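Local coordinates for alkaline serine protease (Thermobifida fusca, PDB 2PFE), which probably cleaves internal peptide bonds as a serine endopeptidase, here the mature protease domain of a longer zymogen, at residues Ala133-Gly138 with Gly165-Gln170; Gly19-Gln24 with Asp69-Leu74. One frame throughout, in Å; residues are numbered along the deposited sequence.

How the contacts relate
Both contacts belong to the two-barrel chymotrypsin fold, on opposite sides of the chain's centre, with their own centres about 22 Å apart. Contact 1 lies in the C-terminal barrel, where a loop bordering the inhibitor pocket rests on strand 164-171. Contact 2 lies in the N-terminal barrel, away from the annotated sites, and joins strand 20-24 to the corner after strand 70-72. Each is partly buried, and each combines one hydroxyl-to-carbonyl hydrogen bond with a bridging water. Contact 1 adds small methyl groups, one of which meets the bound ligand; contact 2 adds a valine that reaches from a buried serine to an exposed arginine.

Contact 1: Ala133-Gly138 with Gly165-Gln170; sequences ACAEGG and GITFFQ. With AES (4-(2-aminoethyl)benzenesulfonyl fluoride), chain D.
Ala133 and Ala135 meet Thr167 at a wall of the pocket in the C-terminal barrel of the chymotrypsin fold. The hydroxyl of Thr167 donates to the backbone, with OG1 2.6 Å from Ala133 O. It approaches the carbonyl from above, 46° out of its plane, rather than along a lone pair. Its methyl branch lies alongside the Ala133-Ala135 backbone, with Thr167 CG2 3.5 Å from Ala135 CB, a tight approach, and 3.4 Å from Ala135 N. With chi1 at 47°, OG1 sits between the backbone N and the carbonyl carbon, which turns it to Ala133 O and leaves CG2 against Ala135. Thr167 has two deposited conformers; the bond and the packing described belong to one, so how fully they are populated is uncertain.

The Ala135 methyl has a second neighbour, the benzene ring of the bound sulfonyl fluoride inhibitor, whose C6 lies 3.7 Å from Ala135 CB. The inhibitor therefore touches the loop directly, while Thr167 packs behind Ala135, in the second shell.

Further out, Trp144 of strand 143-146 touches both Ala133 and Thr167, and Thr167 pairs through its backbone with Thr131. The loop is tied down by the disulfide from Cys134 to Cys161 and by a hydrogen bond from Arg99 NH1 to Cys134 O. Next to the Thr167 methyl, a water links the segments, accepting from Ala135 N at 2.9 Å and placed to donate to Ile166 O.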
loop_
_atom_site.group_PDB
_atom_site.type_symbol
_atom_site.label_atom_id
_atom_site.label_comp_id
_atom_site.label_asym_id
_atom_site.label_seq_id
_atom_site.Cartn_x
_atom_site.Cartn_y
_atom_site.Cartn_z
ATOM N N ALA A 133 7.296 12.022 3.800
ATOM C CA ALA A 133 6.032 12.287 3.125
ATOM C C ALA A 133 4.866 12.328 4.100
ATOM O O ALA A 133 4.930 11.687 5.147
ATOM C CB ALA A 133 5.782 11.229 2.058
ATOM N N CYS A 134 3.817 13.080 3.765
ATOM C CA CYS A 134 2.623 13.147 4.613
ATOM C C CYS A 134 1.556 12.165 4.131
ATOM O O CYS A 134 1.595 11.708 2.988
ATOM C CB CYS A 134 2.051 14.560 4.608
ATOM S SG CYS A 134 1.486 15.095 2.931
ATOM N N ALA A 135 0.591 11.867 5.000
ATOM C CA ALA A 135 -0.549 11.027 4.645
ATOM C C ALA A 135 -1.690 11.356 5.581
ATOM O O ALA A 135 -1.474 11.937 6.656
ATOM C CB ALA A 135 -0.203 9.528 4.757
ATOM N N GLU A 136 -2.889 10.926 5.197
ATOM C CA GLU A 136 -4.080 11.084 6.030
ATOM C C GLU A 136 -4.940 9.826 5.975
ATOM O O GLU A 136 -4.759 8.965 5.098
ATOM C CB GLU A 136 -4.885 12.309 5.581
ATOM C CG GLU A 136 -4.134 13.616 5.741
ATOM C CD GLU A 136 -4.875 14.782 5.165
ATOM O OE1 GLU A 136 -6.091 14.619 4.882
ATOM O OE2 GLU A 136 -4.243 15.860 4.995
ATOM N N GLY A 137 -5.918 9.741 6.876
ATOM C CA GLY A 137 -6.769 8.569 6.928
ATOM C C GLY A 137 -7.399 8.367 5.554
ATOM O O GLY A 137 -7.800 9.335 4.895
ATOM N N GLY A 138 -7.482 7.110 5.117
ATOM C CA GLY A 138 -7.977 6.750 3.789
ATOM C C GLY A 138 -6.823 6.418 2.860
ATOM O O GLY A 138 -7.023 5.695 1.868
ATOM N N GLY A 165 3.810 16.056 8.157
ATOM C CA GLY A 165 3.949 14.963 9.096
ATOM C C GLY A 165 5.045 14.012 8.680
ATOM O O GLY A 165 5.955 14.371 7.905
ATOM N N ILE A 166 4.981 12.809 9.235
ATOM C CA ILE A 166 5.858 11.734 8.819
ATOM C C ILE A 166 4.979 10.529 8.548
ATOM O O ILE A 166 3.849 10.430 9.053
ATOM C CB ILE A 166 6.965 11.389 9.852
ATOM C CG1 ILE A 166 6.369 10.748 11.103
ATOM C CG2 ILE A 166 7.854 12.612 10.188
ATOM C CD1 ILE A 166 7.395 10.064 12.027
ATOM N N THR A 167 5.487 9.605 7.746
ATOM C CA THR A 167 4.695 8.447 7.360
ATOM C C THR A 167 5.586 7.255 7.272
ATOM O O THR A 167 6.695 7.348 6.758
ATOM C CB THR A 167 4.161 8.653 5.966
ATOM O OG1 THR A 167 5.289 9.117 5.198
ATOM C CG2 THR A 167 3.022 9.640 5.996
ATOM N N PHE A 168 5.041 6.131 7.694
ATOM C CA PHE A 168 5.708 4.837 7.689
ATOM C C PHE A 168 5.099 3.947 6.607
ATOM O O PHE A 168 3.874 3.883 6.472
ATOM C CB PHE A 168 5.553 4.164 9.060
ATOM C CG PHE A 168 6.227 4.902 10.153
ATOM C CD1 PHE A 168 5.559 5.875 10.893
ATOM C CD2 PHE A 168 7.549 4.637 10.433
ATOM C CE1 PHE A 168 6.228 6.562 11.930
ATOM C CE2 PHE A 168 8.220 5.296 11.461
ATOM C CZ PHE A 168 7.580 6.260 12.189
ATOM N N PHE A 169 5.951 3.216 5.900
ATOM C CA PHE A 169 5.491 2.170 5.001
ATOM C C PHE A 169 5.987 0.768 5.359
ATOM O O PHE A 169 7.084 0.607 5.878
ATOM C CB PHE A 169 5.700 2.539 3.509
ATOM C CG PHE A 169 7.126 2.509 2.995
ATOM C CD1 PHE A 169 7.755 1.298 2.709
ATOM C CD2 PHE A 169 7.784 3.710 2.646
ATOM C CE1 PHE A 169 9.018 1.274 2.130
ATOM C CE2 PHE A 169 9.040 3.694 2.071
ATOM C CZ PHE A 169 9.667 2.470 1.797
ATOM N N GLN A 170 5.135 -0.210 5.050
ATOM C CA GLN A 170 5.485 -1.626 5.109
ATOM C C GLN A 170 6.168 -1.938 3.780
ATOM O O GLN A 170 5.544 -1.822 2.742
ATOM C CB GLN A 170 4.180 -2.428 5.276
ATOM C CG GLN A 170 4.239 -3.872 4.838
ATOM C CD GLN A 170 5.179 -4.700 5.701
ATOM O OE1 GLN A 170 6.190 -5.228 5.219
ATOM N NE2 GLN A 170 4.869 -4.798 6.991
HETATM C C3 AES D . -3.580 8.255 9.424
HETATM C C2 AES D . -3.687 7.054 8.715
HETATM C C1 AES D . -2.693 6.711 7.798
HETATM S S AES D . -2.741 5.239 6.826
HETATM O O1S AES D . -1.633 4.277 7.131
HETATM O O2S AES D . -2.364 6.023 5.265
HETATM C C6 AES D . -1.622 7.575 7.571
HETATM C C5 AES D . -1.515 8.766 8.279
HETATM C C4 AES D . -2.492 9.119 9.203
HETATM C C7 AES D . -2.307 10.439 9.938
HETATM C C8 AES D . -3.070 10.496 11.259
HETATM N N8 AES D . -2.392 11.364 12.204
HETATM O O HOH W 1 1.679 12.215 7.714
#

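Contact 2: Gly19-Gln24 with Asp69-Leu74; sequences GFSVRQ and DTVTPL
In the N-terminal barrel of the chymotrypsin fold, Ser21 of strand 20-24 packs against Val71 and Thr72 of the short strand 70-72, which pairs in parallel with strand 2-5. The two strands cross at 114° between their N-to-C directions, with axes 6.4 Å apart at closest approach, and they meet through side chains rather than as paired neighbours in a sheet. Ser21 OG, beside its own backbone N (chi1 -68°), points at the corner where the chain turns and donates to Thr72 O at 2.9 Å. The hydroxyl lies in the carbonyl plane, on a lone pair, at a C=O...donor angle of 132°.

Val71 closes over the serine, its CB 3.6 Å from Ser21 CB, with CG1 lying against the same side chain. Its other methyl goes to Arg23, two residues along the strand and exposed: Val71 CG2 sits over one face of the Arg23 guanidinium, offset toward the rim, and comes 3.9 Å from Arg23 NH2. The arginine chain is extended from CG to NE, which carries the flat group out to this methyl. Replacing Ser21 with an alanine removes the hydroxyl, which would probably cost Thr72 O its direct bond across the contact and leave the corner less firmly held.

A water also bridges the segments: it accepts from Ser21 N and is placed to donate to Thr72 O and Leu74 O, which reach it from before and after the corner at Pro73. The corner is braced from within by an ST turn and from outside by strand 2-5, where Ile3 O bonds the hydroxyl of Thr72. In the turn itself, Leu74 N donates to Thr72 OG1 at 3.1 Å.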
loop_
_atom_site.group_PDB
_atom_site.type_symbol
_atom_site.label_atom_id
_atom_site.label_comp_id
_atom_site.label_asym_id
_atom_site.label_seq_id
_atom_site.Cartn_x
_atom_site.Cartn_y
_atom_site.Cartn_z
ATOM N N GLY A 19 -2.964 -0.876 -2.773
ATOM C CA GLY A 19 -1.519 -0.817 -2.913
ATOM C C GLY A 19 -1.041 -1.096 -4.324
ATOM O O GLY A 19 -0.860 -0.177 -5.103
ATOM N N PHE A 20 -0.820 -2.378 -4.639
ATOM C CA PHE A 20 -0.332 -2.815 -5.948
ATOM C C PHE A 20 -1.115 -4.050 -6.392
ATOM O O PHE A 20 -1.330 -4.960 -5.594
ATOM C CB PHE A 20 1.144 -3.249 -5.891
ATOM C CG PHE A 20 2.125 -2.144 -5.549
ATOM C CD1 PHE A 20 2.595 -1.978 -4.248
ATOM C CD2 PHE A 20 2.589 -1.279 -6.526
ATOM C CE1 PHE A 20 3.522 -0.953 -3.942
ATOM C CE2 PHE A 20 3.492 -0.260 -6.226
ATOM C CZ PHE A 20 3.969 -0.106 -4.940
ATOM N N SER A 21 -1.516 -4.097 -7.652
ATOM C CA SER A 21 -2.043 -5.355 -8.212
ATOM C C SER A 21 -1.037 -6.490 -8.021
ATOM O O SER A 21 0.181 -6.301 -8.210
ATOM C CB SER A 21 -2.341 -5.229 -9.701
ATOM O OG SER A 21 -3.441 -4.359 -9.940
ATOM N N VAL A 22 -1.553 -7.667 -7.664
ATOM C CA VAL A 22 -0.739 -8.885 -7.511
ATOM C C VAL A 22 -1.446 -10.091 -8.120
ATOM O O VAL A 22 -2.645 -10.046 -8.382
ATOM C CB VAL A 22 -0.403 -9.200 -6.017
ATOM C CG1 VAL A 22 0.489 -8.123 -5.386
ATOM C CG2 VAL A 22 -1.667 -9.437 -5.182
ATOM N N ARG A 23 -0.678 -11.152 -8.345
ATOM C CA ARG A 23 -1.214 -12.465 -8.698
ATOM C C ARG A 23 -0.746 -13.502 -7.684
ATOM O O ARG A 23 0.325 -13.360 -7.103
ATOM C CB ARG A 23 -0.739 -12.908 -10.089
ATOM C CG ARG A 23 -1.125 -11.994 -11.214
ATOM C CD ARG A 23 -0.496 -12.469 -12.516
ATOM N NE ARG A 23 -0.758 -11.529 -13.607
ATOM C CZ ARG A 23 -1.921 -11.407 -14.240
ATOM N NH1 ARG A 23 -2.956 -12.182 -13.918
ATOM N NH2 ARG A 23 -2.051 -10.508 -15.215
ATOM N N GLN A 24 -1.553 -14.545 -7.491
ATOM C CA GLN A 24 -1.137 -15.719 -6.745
ATOM C C GLN A 24 -1.602 -16.892 -7.574
ATOM O O GLN A 24 -2.788 -17.216 -7.594
ATOM C CB GLN A 24 -1.773 -15.761 -5.356
ATOM C CG GLN A 24 -1.232 -16.908 -4.470
ATOM C CD GLN A 24 -1.868 -16.931 -3.095
ATOM O OE1 GLN A 24 -3.025 -17.325 -2.945
ATOM N NE2 GLN A 24 -1.112 -16.517 -2.078
ATOM N N ASP A 69 -13.379 -7.313 -11.734
ATOM C CA ASP A 69 -12.317 -6.305 -11.783
ATOM C C ASP A 69 -11.013 -6.863 -12.359
ATOM O O ASP A 69 -10.817 -8.082 -12.401
ATOM C CB ASP A 69 -12.129 -5.676 -10.402
ATOM C CG ASP A 69 -13.383 -4.967 -9.926
ATOM O OD1 ASP A 69 -13.623 -3.815 -10.356
ATOM O OD2 ASP A 69 -14.142 -5.573 -9.140
ATOM N N THR A 70 -10.135 -5.973 -12.817
ATOM C CA THR A 70 -8.945 -6.378 -13.566
ATOM C C THR A 70 -7.669 -5.735 -13.032
ATOM O O THR A 70 -7.603 -4.520 -12.871
ATOM C CB THR A 70 -9.083 -6.040 -15.081
ATOM O OG1 THR A 70 -10.313 -6.577 -15.591
ATOM C CG2 THR A 70 -7.917 -6.626 -15.882
ATOM N N VAL A 71 -6.653 -6.563 -12.800
ATOM C CA VAL A 71 -5.341 -6.079 -12.361
ATOM C C VAL A 71 -4.603 -5.295 -13.462
ATOM O O VAL A 71 -4.708 -5.605 -14.661
ATOM C CB VAL A 71 -4.463 -7.231 -11.813
ATOM C CG1 VAL A 71 -5.074 -7.786 -10.522
ATOM C CG2 VAL A 71 -4.230 -8.335 -12.859
ATOM N N THR A 72 -3.898 -4.247 -13.036
ATOM C CA THR A 72 -3.044 -3.452 -13.909
ATOM C C THR A 72 -1.711 -3.200 -13.193
ATOM O O THR A 72 -1.641 -3.253 -11.951
ATOM C CB THR A 72 -3.685 -2.074 -14.281
ATOM O OG1 THR A 72 -3.539 -1.158 -13.185
ATOM C CG2 THR A 72 -5.171 -2.211 -14.690
ATOM N N PRO A 73 -0.643 -2.921 -13.959
ATOM C CA PRO A 73 0.596 -2.502 -13.307
ATOM C C PRO A 73 0.635 -0.995 -13.042
ATOM O O PRO A 73 1.703 -0.378 -13.113
ATOM C CB PRO A 73 1.648 -2.871 -14.341
ATOM C CG PRO A 73 0.965 -2.639 -15.643
ATOM C CD PRO A 73 -0.484 -3.036 -15.427
ATOM N N LEU A 74 -0.520 -0.406 -12.733
ATOM C CA LEU A 74 -0.631 1.045 -12.697
ATOM C C LEU A 74 -0.799 1.589 -11.290
ATOM O O LEU A 74 -1.383 0.926 -10.418
ATOM C CB LEU A 74 -1.819 1.495 -13.525
ATOM C CG LEU A 74 -1.689 1.195 -15.019
ATOM C CD1 LEU A 74 -2.958 1.597 -15.742
ATOM C CD2 LEU A 74 -0.446 1.885 -15.609
HETATM O O HOH W 2 -0.565 -1.763 -9.249
#